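Local coordinates for KLLA0E08119p (Kluyveromyces lactis, PDB 3VA7), which probably carboxylates urea at the expense of ATP, using biotin as carrier, and contains the biotin carboxylase, carboxyltransferase and biotin carrier parts of a larger urea-degrading enzyme, at residues A1167-F1178 and D1224-I1235. Residues are numbered along the deposited sequence; the frame is centred on the assembly and turned at random.
Sequences AELLYSEYTGRF and DMVEAGDLVAVI
Leu-1231 drives CD1 into the angle between Leu-1169 and Tyr-1171, 3.7 Å from Leu-1169 CB and over one face of the Tyr-1171 ring, off centre toward its rim. With CG anti to the backbone N (chi1 -176°) and the second torsion near 70°, CD1 is turned across to the neighbouring strand. Farther along, Leu-1169 and Val-1234 run side by side, CD2 of Leu-1169 3.6 Å from CG2 of Val-1234. The other face of this antiparallel pair carries Leu-1170, Ala-1233 and Ile-1235, where Leu-1170 CD1 lies 4.2 Å from Ile-1235 CG2. A classic beta bulge breaks the register: Val-1232 and Ala-1233 both face Leu-1170, whose O takes a bond from Val-1232 N (2.7 Å) and a weak one from Ala-1233 N. Beyond it, Ser-1172 O accepts the N-H of Gly-1229, a residue of the type II turn from Glu-1227 to Asp-1230. At the polar edge Thr-1175 OG1 accepts Ala-1228 N at 3.0 Å, while CG2 of the same threonine rests 3.5 Å from Val-1226 O. A valine in place of Thr-1175 would probably leave Ala-1228 N without this acceptor and the start of the turn less firmly held. Gly-1176 and Val-1226 then resume antiparallel pairing. The segments span both sheets of the biotin carrier domain, a flattened beta barrel as in lipoyl domains; Phe-1178 and Val-1232 meet Ile-1196 of strand 1194-1200, and Arg-1177 and Met-1225 touch Tyr-695 of strand 691-698 in the carboxyltransferase part, against which this end rests.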
# COMPACT_ATOMS: atom_id res chain seq x y z
N ALA A 1167 4.20 40.88 12.65
CA ALA A 1167 4.85 39.59 12.39
C ALA A 1167 3.84 38.49 12.00
O ALA A 1167 2.63 38.64 12.20
CB ALA A 1167 5.64 39.18 13.62
N GLU A 1168 4.34 37.40 11.40
CA GLU A 1168 3.63 36.13 11.48
C GLU A 1168 4.19 35.47 12.72
O GLU A 1168 5.40 35.28 12.84
CB GLU A 1168 3.82 35.22 10.27
CG GLU A 1168 3.43 35.82 8.90
CD GLU A 1168 1.92 35.80 8.59
OE1 GLU A 1168 1.09 35.78 9.53
OE2 GLU A 1168 1.58 35.84 7.38
N LEU A 1169 3.32 35.19 13.68
CA LEU A 1169 3.71 34.37 14.80
C LEU A 1169 3.47 32.92 14.37
O LEU A 1169 2.44 32.63 13.73
CB LEU A 1169 2.97 34.76 16.07
CG LEU A 1169 3.44 36.05 16.77
CD1 LEU A 1169 2.96 36.09 18.22
CD2 LEU A 1169 4.96 36.22 16.74
N LEU A 1170 4.45 32.05 14.64
CA LEU A 1170 4.32 30.63 14.24
C LEU A 1170 4.24 29.67 15.42
O LEU A 1170 5.06 29.67 16.35
CB LEU A 1170 5.37 30.21 13.21
CG LEU A 1170 5.38 30.87 11.83
CD1 LEU A 1170 6.21 30.03 10.87
CD2 LEU A 1170 3.98 31.11 11.24
N TYR A 1171 3.20 28.86 15.39
CA TYR A 1171 2.83 28.00 16.51
C TYR A 1171 2.83 26.56 16.02
O TYR A 1171 2.43 26.31 14.86
CB TYR A 1171 1.42 28.37 17.00
CG TYR A 1171 1.24 29.79 17.53
CD1 TYR A 1171 1.66 30.11 18.84
CD2 TYR A 1171 0.65 30.81 16.74
CE1 TYR A 1171 1.51 31.41 19.35
CE2 TYR A 1171 0.48 32.13 17.26
CZ TYR A 1171 0.93 32.40 18.57
OH TYR A 1171 0.82 33.66 19.13
N SER A 1172 3.27 25.61 16.86
CA SER A 1172 3.12 24.18 16.48
C SER A 1172 1.73 23.64 16.81
O SER A 1172 1.21 23.85 17.90
CB SER A 1172 4.24 23.24 16.99
OG SER A 1172 4.35 23.20 18.38
N GLU A 1173 1.14 22.95 15.85
CA GLU A 1173 -0.11 22.29 16.10
C GLU A 1173 -0.05 21.22 17.17
O GLU A 1173 -1.05 21.01 17.87
CB GLU A 1173 -0.63 21.69 14.82
CG GLU A 1173 -2.16 21.57 14.85
CD GLU A 1173 -2.76 21.66 13.45
OE1 GLU A 1173 -2.26 20.93 12.55
OE2 GLU A 1173 -3.71 22.46 13.25
N TYR A 1174 1.10 20.57 17.32
CA TYR A 1174 1.23 19.38 18.14
C TYR A 1174 2.24 19.50 19.28
O TYR A 1174 3.15 20.38 19.28
CB TYR A 1174 1.53 18.18 17.23
CG TYR A 1174 0.46 18.01 16.16
CD1 TYR A 1174 0.73 18.13 14.79
CD2 TYR A 1174 -0.88 17.78 16.55
CE1 TYR A 1174 -0.29 17.98 13.85
CE2 TYR A 1174 -1.89 17.65 15.64
CZ TYR A 1174 -1.62 17.75 14.30
OH TYR A 1174 -2.74 17.63 13.48
N THR A 1175 2.08 18.61 20.27
CA THR A 1175 3.11 18.48 21.28
C THR A 1175 4.19 17.51 20.77
O THR A 1175 3.87 16.43 20.26
CB THR A 1175 2.51 17.98 22.64
OG1 THR A 1175 1.53 18.93 23.10
CG2 THR A 1175 3.60 17.81 23.70
N GLY A 1176 5.46 17.90 20.93
CA GLY A 1176 6.57 17.12 20.45
C GLY A 1176 7.84 17.69 21.01
O GLY A 1176 7.79 18.69 21.72
N ARG A 1177 8.95 17.01 20.73
CA ARG A 1177 10.28 17.41 21.17
C ARG A 1177 11.01 17.99 19.98
O ARG A 1177 11.01 17.37 18.89
CB ARG A 1177 11.07 16.21 21.65
CG ARG A 1177 12.47 16.49 22.29
CD ARG A 1177 13.03 15.18 22.84
NE ARG A 1177 14.50 15.08 22.92
CZ ARG A 1177 15.36 15.31 21.93
NH1 ARG A 1177 14.97 15.73 20.69
NH2 ARG A 1177 16.67 15.13 22.19
N PHE A 1178 11.67 19.15 20.18
CA PHE A 1178 12.30 19.90 19.08
C PHE A 1178 13.46 19.14 18.54
O PHE A 1178 14.39 18.78 19.26
CB PHE A 1178 12.72 21.29 19.57
CG PHE A 1178 13.31 22.18 18.49
CD1 PHE A 1178 12.55 23.22 17.95
CD2 PHE A 1178 14.64 22.00 18.05
CE1 PHE A 1178 13.10 24.08 16.98
CE2 PHE A 1178 15.18 22.83 17.09
CZ PHE A 1178 14.41 23.89 16.57
N ASP A 1224 14.28 20.57 23.24
CA ASP A 1224 13.23 21.28 23.95
C ASP A 1224 11.88 20.64 23.75
O ASP A 1224 11.51 20.24 22.63
CB ASP A 1224 13.14 22.76 23.49
CG ASP A 1224 14.34 23.60 23.93
OD1 ASP A 1224 15.15 23.19 24.82
OD2 ASP A 1224 14.50 24.69 23.36
N MET A 1225 11.10 20.61 24.81
CA MET A 1225 9.71 20.24 24.64
C MET A 1225 8.89 21.39 24.13
O MET A 1225 9.01 22.50 24.57
CB MET A 1225 9.10 19.67 25.93
CG MET A 1225 8.08 18.55 25.65
SD MET A 1225 8.81 17.14 24.71
CE MET A 1225 10.42 17.05 25.53
N VAL A 1226 8.01 21.07 23.20
CA VAL A 1226 7.10 22.02 22.62
C VAL A 1226 5.65 21.54 22.81
O VAL A 1226 5.26 20.53 22.20
CB VAL A 1226 7.43 22.22 21.12
CG1 VAL A 1226 6.48 23.17 20.49
CG2 VAL A 1226 8.89 22.69 20.97
N GLU A 1227 4.87 22.25 23.65
CA GLU A 1227 3.40 22.02 23.80
C GLU A 1227 2.75 22.45 22.54
O GLU A 1227 3.22 23.40 21.90
CB GLU A 1227 2.73 22.85 24.91
CG GLU A 1227 3.10 22.53 26.36
CD GLU A 1227 3.18 21.04 26.63
OE1 GLU A 1227 2.17 20.33 26.37
OE2 GLU A 1227 4.25 20.59 27.06
N ALA A 1228 1.65 21.78 22.20
CA ALA A 1228 0.78 22.24 21.15
C ALA A 1228 0.38 23.68 21.46
O ALA A 1228 0.20 24.06 22.62
CB ALA A 1228 -0.41 21.35 21.07
N GLY A 1229 0.28 24.50 20.42
CA GLY A 1229 -0.05 25.93 20.56
C GLY A 1229 1.08 26.86 21.05
O GLY A 1229 0.88 28.07 21.12
N ASP A 1230 2.24 26.30 21.39
CA ASP A 1230 3.40 27.11 21.73
C ASP A 1230 3.96 27.87 20.55
O ASP A 1230 3.94 27.39 19.42
CB ASP A 1230 4.50 26.24 22.31
CG ASP A 1230 4.28 25.92 23.73
OD1 ASP A 1230 3.17 26.23 24.22
OD2 ASP A 1230 5.19 25.37 24.35
N LEU A 1231 4.48 29.06 20.81
CA LEU A 1231 5.16 29.84 19.80
C LEU A 1231 6.51 29.20 19.53
O LEU A 1231 7.27 28.93 20.46
CB LEU A 1231 5.37 31.27 20.30
CG LEU A 1231 6.00 32.26 19.31
CD1 LEU A 1231 5.05 32.60 18.16
CD2 LEU A 1231 6.45 33.46 20.07
N VAL A 1232 6.81 29.02 18.26
CA VAL A 1232 8.02 28.27 17.86
C VAL A 1232 9.01 29.10 16.96
O VAL A 1232 10.25 28.94 17.04
CB VAL A 1232 7.58 26.92 17.25
CG1 VAL A 1232 7.03 27.09 15.85
CG2 VAL A 1232 8.69 25.99 17.28
N ALA A 1233 8.44 29.98 16.13
CA ALA A 1233 9.23 30.94 15.37
C ALA A 1233 8.43 32.22 15.09
O ALA A 1233 7.17 32.24 15.20
CB ALA A 1233 9.68 30.33 14.06
N VAL A 1234 9.16 33.28 14.73
CA VAL A 1234 8.57 34.53 14.23
C VAL A 1234 9.18 34.86 12.88
O VAL A 1234 10.40 34.86 12.72
CB VAL A 1234 8.83 35.72 15.16
CG1 VAL A 1234 8.07 36.93 14.67
CG2 VAL A 1234 8.44 35.39 16.59
N ILE A 1235 8.32 35.14 11.89
CA ILE A 1235 8.79 35.64 10.59
C ILE A 1235 8.35 37.11 10.37
O ILE A 1235 7.16 37.45 10.46
CB ILE A 1235 8.51 34.65 9.38
CG1 ILE A 1235 7.11 34.82 8.78
CG2 ILE A 1235 8.78 33.19 9.75
CD1 ILE A 1235 7.10 35.71 7.54